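Local coordinates for protein group 1 truncated hemoglobin GlbN (Synechocystis sp., PDB 1S69) that binds heme and forms a very stable complex with oxygen, as a monomeric truncated hemoglobin of the 2-on-2 helical fold, at residues 66-80 with 112-124. Residues are numbered along the deposited sequence; the frame is centred on the assembly and turned at random.
Sequences MREAHKELVENHGLN and AGAPAHKRDVLNQ. With HEM (protoporphyrin IX containing Fe), chain D; FLC (citrate anion), chain B.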
loop_
_atom_site.group_PDB
_atom_site.type_symbol
_atom_site.label_atom_id
_atom_site.label_comp_id
_atom_site.label_asym_id
_atom_site.label_seq_id
_atom_site.Cartn_x
_atom_site.Cartn_y
_atom_site.Cartn_z
ATOM N N MET A 66 5.089 7.623 -7.110
ATOM C CA MET A 66 5.303 6.148 -7.096
ATOM C C MET A 66 6.427 5.676 -7.965
ATOM O O MET A 66 7.122 4.714 -7.620
ATOM C CB MET A 66 4.013 5.410 -7.481
ATOM C CG MET A 66 2.943 5.573 -6.369
ATOM S SD MET A 66 3.376 4.953 -4.735
ATOM C CE MET A 66 3.916 6.467 -3.943
ATOM N N ARG A 67 6.583 6.302 -9.138
ATOM C CA ARG A 67 7.615 5.846 -10.049
ATOM C C ARG A 67 9.010 6.105 -9.465
ATOM O O ARG A 67 9.853 5.163 -9.414
ATOM C CB ARG A 67 7.436 6.471 -11.442
ATOM C CG ARG A 67 8.488 6.031 -12.459
ATOM C CD ARG A 67 8.274 6.645 -13.884
ATOM N NE ARG A 67 7.170 5.961 -14.454
ATOM C CZ ARG A 67 7.242 4.949 -15.310
ATOM N NH1 ARG A 67 8.376 4.598 -15.856
ATOM N NH2 ARG A 67 6.126 4.360 -15.704
ATOM N N GLU A 68 9.270 7.336 -8.989
ATOM C CA GLU A 68 10.580 7.617 -8.408
ATOM C C GLU A 68 10.760 6.812 -7.100
ATOM O O GLU A 68 11.871 6.370 -6.789
ATOM C CB GLU A 68 10.776 9.146 -8.135
ATOM C CG GLU A 68 9.819 9.701 -7.051
ATOM C CD GLU A 68 9.864 11.240 -6.951
ATOM O OE1 GLU A 68 10.932 11.830 -7.245
ATOM O OE2 GLU A 68 8.856 11.868 -6.631
ATOM N N ALA A 69 9.672 6.630 -6.335
ATOM C CA ALA A 69 9.740 5.924 -5.063
ATOM C C ALA A 69 10.267 4.489 -5.236
ATOM O O ALA A 69 10.967 3.984 -4.362
ATOM C CB ALA A 69 8.393 5.900 -4.420
ATOM N N HIS A 70 9.907 3.839 -6.356
ATOM C CA HIS A 70 10.162 2.393 -6.533
ATOM C C HIS A 70 11.238 2.111 -7.550
ATOM O O HIS A 70 11.562 0.985 -7.752
ATOM C CB HIS A 70 8.884 1.627 -6.845
ATOM C CG HIS A 70 7.862 1.748 -5.755
ATOM N ND1 HIS A 70 6.906 2.742 -5.737
ATOM C CD2 HIS A 70 7.716 1.068 -4.593
ATOM C CE1 HIS A 70 6.145 2.614 -4.659
ATOM N NE2 HIS A 70 6.659 1.658 -3.918
ATOM N N LYS A 71 11.790 3.177 -8.150
ATOM C CA LYS A 71 12.740 3.066 -9.261
ATOM C C LYS A 71 13.951 2.152 -8.945
ATOM O O LYS A 71 14.281 1.264 -9.724
ATOM C CB LYS A 71 13.279 4.480 -9.627
ATOM C CG LYS A 71 14.359 4.424 -10.716
ATOM C CD LYS A 71 14.914 5.812 -10.912
ATOM C CE LYS A 71 15.182 6.019 -12.376
ATOM N NZ LYS A 71 16.604 6.170 -12.577
ATOM N N GLU A 72 14.589 2.403 -7.786
ATOM C CA GLU A 72 15.786 1.679 -7.406
ATOM C C GLU A 72 15.484 0.200 -7.178
ATOM O O GLU A 72 16.339 -0.683 -7.482
ATOM C CB GLU A 72 16.424 2.366 -6.197
ATOM C CG GLU A 72 17.824 1.908 -5.847
ATOM C CD GLU A 72 17.882 0.623 -5.013
ATOM O OE1 GLU A 72 16.868 0.223 -4.337
ATOM O OE2 GLU A 72 18.971 -0.022 -5.052
ATOM N N LEU A 73 14.258 -0.092 -6.729
ATOM C CA LEU A 73 13.810 -1.501 -6.533
ATOM C C LEU A 73 13.680 -2.229 -7.884
ATOM O O LEU A 73 14.086 -3.361 -8.030
ATOM C CB LEU A 73 12.472 -1.557 -5.823
ATOM C CG LEU A 73 12.302 -0.719 -4.542
ATOM C CD1 LEU A 73 10.815 -0.941 -4.087
ATOM C CD2 LEU A 73 13.327 -1.184 -3.460
ATOM N N VAL A 74 13.076 -1.547 -8.847
ATOM C CA VAL A 74 12.906 -2.115 -10.227
ATOM C C VAL A 74 14.285 -2.327 -10.899
ATOM O O VAL A 74 14.552 -3.353 -11.514
ATOM C CB VAL A 74 12.028 -1.136 -11.096
ATOM C CG1 VAL A 74 12.027 -1.542 -12.575
ATOM C CG2 VAL A 74 10.598 -1.023 -10.564
ATOM N N GLU A 75 15.107 -1.317 -10.850
ATOM C CA GLU A 75 16.386 -1.272 -11.563
ATOM C C GLU A 75 17.444 -2.142 -10.939
ATOM O O GLU A 75 18.190 -2.764 -11.671
ATOM C CB GLU A 75 16.922 0.171 -11.640
ATOM C CG GLU A 75 16.054 1.017 -12.534
ATOM C CD GLU A 75 16.602 2.405 -12.807
ATOM O OE1 GLU A 75 17.586 2.886 -12.177
ATOM O OE2 GLU A 75 15.963 3.034 -13.646
ATOM N N ASN A 76 17.479 -2.232 -9.596
ATOM C CA ASN A 76 18.562 -2.988 -8.929
ATOM C C ASN A 76 18.163 -4.290 -8.271
ATOM O O ASN A 76 19.038 -5.088 -8.012
ATOM C CB ASN A 76 19.330 -2.083 -7.954
ATOM C CG ASN A 76 19.868 -0.851 -8.642
ATOM O OD1 ASN A 76 20.162 -0.879 -9.848
ATOM N ND2 ASN A 76 19.945 0.242 -7.922
ATOM N N HIS A 77 16.854 -4.510 -8.020
ATOM C CA HIS A 77 16.411 -5.621 -7.123
ATOM C C HIS A 77 15.336 -6.458 -7.717
ATOM O O HIS A 77 14.671 -7.216 -7.002
ATOM C CB HIS A 77 16.040 -5.118 -5.703
ATOM C CG HIS A 77 17.136 -4.271 -5.093
ATOM N ND1 HIS A 77 18.314 -4.792 -4.580
ATOM C CD2 HIS A 77 17.289 -2.932 -5.059
ATOM C CE1 HIS A 77 19.112 -3.806 -4.219
ATOM N NE2 HIS A 77 18.509 -2.670 -4.499
ATOM N N GLY A 78 15.104 -6.296 -9.023
ATOM C CA GLY A 78 14.197 -7.198 -9.720
ATOM C C GLY A 78 12.713 -7.023 -9.387
ATOM O O GLY A 78 11.892 -7.939 -9.617
ATOM N N LEU A 79 12.331 -5.845 -8.905
ATOM C CA LEU A 79 10.886 -5.667 -8.574
ATOM C C LEU A 79 10.030 -5.901 -9.837
ATOM O O LEU A 79 10.228 -5.217 -10.827
ATOM C CB LEU A 79 10.626 -4.247 -8.023
ATOM C CG LEU A 79 9.163 -4.026 -7.552
ATOM C CD1 LEU A 79 8.993 -4.815 -6.223
ATOM C CD2 LEU A 79 8.909 -2.465 -7.389
ATOM N N ASN A 80 9.050 -6.807 -9.737
ATOM C CA ASN A 80 8.157 -7.194 -10.838
ATOM C C ASN A 80 6.643 -7.377 -10.455
ATOM O O ASN A 80 6.237 -7.107 -9.312
ATOM C CB ASN A 80 8.710 -8.486 -11.508
ATOM C CG ASN A 80 8.622 -9.713 -10.585
ATOM O OD1 ASN A 80 7.700 -9.852 -9.758
ATOM N ND2 ASN A 80 9.599 -10.601 -10.713
ATOM N N ALA A 112 -5.481 -0.080 -5.456
ATOM C CA ALA A 112 -4.207 -0.771 -5.366
ATOM C C ALA A 112 -3.821 -1.383 -6.718
ATOM O O ALA A 112 -2.658 -1.376 -7.067
ATOM C CB ALA A 112 -4.245 -1.851 -4.194
ATOM N N GLY A 113 -4.813 -1.816 -7.487
ATOM C CA GLY A 113 -4.637 -2.400 -8.817
ATOM C C GLY A 113 -4.775 -1.532 -10.049
ATOM O O GLY A 113 -4.590 -2.018 -11.157
ATOM N N ALA A 114 -5.084 -0.247 -9.905
ATOM C CA ALA A 114 -5.175 0.614 -11.071
ATOM C C ALA A 114 -3.861 0.576 -11.854
ATOM O O ALA A 114 -2.781 0.579 -11.260
ATOM C CB ALA A 114 -5.486 2.049 -10.611
ATOM N N PRO A 115 -3.944 0.505 -13.186
ATOM C CA PRO A 115 -2.784 0.678 -14.066
ATOM C C PRO A 115 -1.941 1.930 -13.799
ATOM O O PRO A 115 -0.727 1.845 -13.894
ATOM C CB PRO A 115 -3.422 0.811 -15.471
ATOM C CG PRO A 115 -4.664 -0.015 -15.384
ATOM C CD PRO A 115 -5.171 0.157 -13.940
ATOM N N ALA A 116 -2.560 3.065 -13.513
ATOM C CA ALA A 116 -1.782 4.281 -13.206
ATOM C C ALA A 116 -0.914 4.096 -11.944
ATOM O O ALA A 116 0.129 4.748 -11.795
ATOM C CB ALA A 116 -2.697 5.498 -13.040
ATOM N N HIS A 117 -1.348 3.216 -11.035
ATOM C CA HIS A 117 -0.496 2.830 -9.921
ATOM C C HIS A 117 0.579 1.781 -10.287
ATOM O O HIS A 117 1.777 1.988 -10.079
ATOM C CB HIS A 117 -1.357 2.318 -8.762
ATOM C CG HIS A 117 -0.541 2.059 -7.545
ATOM N ND1 HIS A 117 0.221 3.043 -6.954
ATOM C CD2 HIS A 117 -0.310 0.927 -6.856
ATOM C CE1 HIS A 117 0.848 2.533 -5.915
ATOM N NE2 HIS A 117 0.554 1.246 -5.845
ATOM N N LYS A 118 0.124 0.643 -10.843
ATOM C CA LYS A 118 1.009 -0.471 -11.248
ATOM C C LYS A 118 2.143 -0.057 -12.206
ATOM O O LYS A 118 3.286 -0.469 -12.010
ATOM C CB LYS A 118 0.200 -1.580 -11.902
ATOM C CG LYS A 118 0.993 -2.888 -12.035
ATOM C CD LYS A 118 0.176 -4.004 -12.591
ATOM C CE LYS A 118 1.078 -5.243 -12.724
ATOM N NZ LYS A 118 0.202 -6.442 -13.105
ATOM N N ARG A 119 1.813 0.693 -13.283
ATOM C CA ARG A 119 2.808 1.072 -14.294
ATOM C C ARG A 119 3.902 1.932 -13.664
ATOM O O ARG A 119 5.067 1.805 -13.973
ATOM C CB ARG A 119 2.143 1.870 -15.418
ATOM C CG ARG A 119 1.327 1.020 -16.356
ATOM C CD ARG A 119 2.216 0.357 -17.284
ATOM N NE ARG A 119 1.484 -0.550 -18.135
ATOM C CZ ARG A 119 1.766 -0.767 -19.392
ATOM N NH1 ARG A 119 2.767 -0.113 -19.981
ATOM N NH2 ARG A 119 1.002 -1.612 -20.070
ATOM N N ASP A 120 3.508 2.848 -12.790
ATOM C CA ASP A 120 4.505 3.737 -12.167
ATOM C C ASP A 120 5.385 3.004 -11.146
ATOM O O ASP A 120 6.623 3.070 -11.243
ATOM C CB ASP A 120 3.813 4.949 -11.560
ATOM C CG ASP A 120 3.564 6.057 -12.599
ATOM O OD1 ASP A 120 4.396 6.328 -13.480
ATOM O OD2 ASP A 120 2.533 6.732 -12.560
ATOM N N VAL A 121 4.759 2.272 -10.234
ATOM C CA VAL A 121 5.472 1.477 -9.245
ATOM C C VAL A 121 6.471 0.584 -9.973
ATOM O O VAL A 121 7.656 0.523 -9.629
ATOM C CB VAL A 121 4.482 0.587 -8.377
ATOM C CG1 VAL A 121 5.258 -0.469 -7.565
ATOM C CG2 VAL A 121 3.620 1.438 -7.393
ATOM N N LEU A 122 6.002 -0.146 -10.983
ATOM C CA LEU A 122 6.923 -1.061 -11.683
ATOM C C LEU A 122 7.795 -0.380 -12.762
ATOM O O LEU A 122 8.593 -1.036 -13.432
ATOM C CB LEU A 122 6.114 -2.259 -12.280
ATOM C CG LEU A 122 5.358 -3.126 -11.247
ATOM C CD1 LEU A 122 4.545 -4.191 -11.934
ATOM C CD2 LEU A 122 6.319 -3.726 -10.174
ATOM N N ASN A 123 7.616 0.935 -12.959
ATOM C CA ASN A 123 8.463 1.712 -13.869
ATOM C C ASN A 123 8.320 1.140 -15.301
ATOM O O ASN A 123 9.322 0.922 -15.999
ATOM C CB ASN A 123 9.941 1.634 -13.454
ATOM C CG ASN A 123 10.292 2.598 -12.296
ATOM O OD1 ASN A 123 11.297 3.252 -12.407
ATOM N ND2 ASN A 123 9.502 2.655 -11.201
ATOM N N GLN A 124 7.097 0.788 -15.649
ATOM C CA GLN A 124 6.819 0.170 -16.927
ATOM C C GLN A 124 6.322 1.209 -17.952
ATOM O O GLN A 124 6.131 0.757 -19.107
ATOM C CB GLN A 124 5.703 -0.787 -16.780
ATOM C CG GLN A 124 6.065 -2.082 -16.192
ATOM C CD GLN A 124 4.836 -2.877 -15.863
ATOM O OE1 GLN A 124 3.708 -2.324 -15.715
ATOM N NE2 GLN A 124 5.025 -4.155 -15.673
ATOM O OXT GLN A 124 6.069 2.377 -17.600
HETATM C CHA HEM D . 8.073 3.118 -0.733
HETATM C CHB HEM D . 3.288 3.137 -1.731
HETATM C CHC HEM D . 3.826 -1.019 -4.172
HETATM C CHD HEM D . 8.078 -1.596 -1.860
HETATM C C1A HEM D . 6.731 3.505 -0.856
HETATM C C2A HEM D . 6.167 4.749 -0.368
HETATM C C3A HEM D . 4.860 4.741 -0.605
HETATM C C4A HEM D . 4.527 3.510 -1.259
HETATM C CMA HEM D . 3.861 5.866 -0.209
HETATM C CAA HEM D . 7.015 5.831 0.345
HETATM C CBA HEM D . 7.219 6.914 -0.729
HETATM C CGA HEM D . 7.829 8.236 -0.279
HETATM O O1A HEM D . 9.043 8.178 -0.133
HETATM O O2A HEM D . 7.152 9.327 -0.107
HETATM C C1B HEM D . 3.059 2.028 -2.519
HETATM C C2B HEM D . 1.786 1.720 -3.074
HETATM C C3B HEM D . 1.917 0.571 -3.794
HETATM C C4B HEM D . 3.295 0.135 -3.641
HETATM C CMB HEM D . 0.518 2.624 -2.882
HETATM C CAB HEM D . 0.867 -0.309 -4.589
HETATM C CBB HEM D . -0.384 -0.651 -4.146
HETATM C C1C HEM D . 5.051 -1.546 -3.743
HETATM C C2C HEM D . 5.532 -2.867 -4.066
HETATM C C3C HEM D . 6.688 -3.012 -3.379
HETATM C C4C HEM D . 6.965 -1.816 -2.628
HETATM C CMC HEM D . 4.762 -3.836 -5.042
HETATM C CAC HEM D . 7.671 -4.195 -3.278
HETATM C CBC HEM D . 7.191 -5.402 -3.016
HETATM C C1D HEM D . 8.476 -0.392 -1.365
HETATM C C2D HEM D . 9.736 -0.140 -0.752
HETATM C C3D HEM D . 9.713 1.321 -0.446
HETATM C C4D HEM D . 8.474 1.830 -0.897
HETATM C CMD HEM D . 10.875 -1.116 -0.458
HETATM C CAD HEM D . 10.785 2.146 0.236
HETATM C CBD HEM D . 11.694 2.433 -0.962
HETATM C CGD HEM D . 13.056 2.816 -0.477
HETATM O O1D HEM D . 13.250 3.984 -0.175
HETATM O O2D HEM D . 13.957 1.973 -0.400
HETATM N NA HEM D . 5.687 2.774 -1.355
HETATM N NB HEM D . 3.981 1.029 -2.857
HETATM N NC HEM D . 5.948 -0.952 -2.880
HETATM N ND HEM D . 7.756 0.800 -1.468
HETATM FE FE HEM D . 5.865 0.917 -2.129
HETATM C CAC FLC B . -0.092 6.213 -7.731
HETATM C CA FLC B . -0.270 7.674 -7.328
HETATM C CB FLC B . 0.215 8.747 -8.353
HETATM C CBC FLC B . 1.746 8.653 -8.585
HETATM C CG FLC B . -0.161 10.108 -7.803
HETATM C CGC FLC B . 0.068 11.243 -8.819
HETATM O OA1 FLC B . 0.584 5.929 -8.761
HETATM O OA2 FLC B . -0.576 5.311 -6.958
HETATM O OB1 FLC B . 2.203 8.476 -9.717
HETATM O OB2 FLC B . 2.528 8.762 -7.626
HETATM O OG1 FLC B . 0.199 11.051 -10.031
HETATM O OG2 FLC B . 0.235 12.364 -8.377
HETATM O OHB FLC B . -0.442 8.555 -9.620
HETATM O O HOH W 1 3.479 5.695 -16.473
HETATM O O HOH W 2 13.185 2.362 -14.316
HETATM O O HOH W 3 9.242 -3.928 -13.016
#
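Helix 66-77, which carries Arg67, runs beside helix 115-121, which carries Asp120, their axes 8.0 Å apart at closest approach and their N-to-C directions 39° apart. Arg67 holds the chain terminus: its CG lies anti to the backbone N (chi1 -180°) and the chain bends at chi3, bringing the guanidinium to two carboxylates near its plane. Arg67 NE meets the anti lone pair of Asp120 OD1 at 3.0 Å, the two flat groups nearly perpendicular, and Arg67 NH2 runs almost straight to the terminal oxygen OXT of Gln124 at 2.7 Å. Asn123 CA lies over one guanidinium face. An alanine in place of Arg67 would probably leave Asp120 and the terminal carboxylate without their shared cation, and the latter freer to move. Asn123, of positive phi, closes helix 115-121 in a Schellman motif; its amide ND2 donates to Arg67 O at 3.1 Å, and a water links its OD1 to Glu75. Deeper in, Val121 CG1 sits over the face of the His70 ring, a CH-pi contact 4.0 Å from the centroid, and also touches the heme. His70 ND1 donates in plane to a lone pair of Met66 O at 2.7 Å, while His70 NE2 binds the heme iron as proximal ligand at 2.1 Å. Met66 SD lies at the edge of the His117 ring, whose NE2 is covalently joined to heme CAB. The two segments thus hold the heme at two points, its iron through His70 and a vinyl-derived carbon through His117. The bond to Met66 O, together with the iron bond, holds the His70 imidazole in its orientation and is likely to strengthen its donation to iron, with Val121 packed against one face.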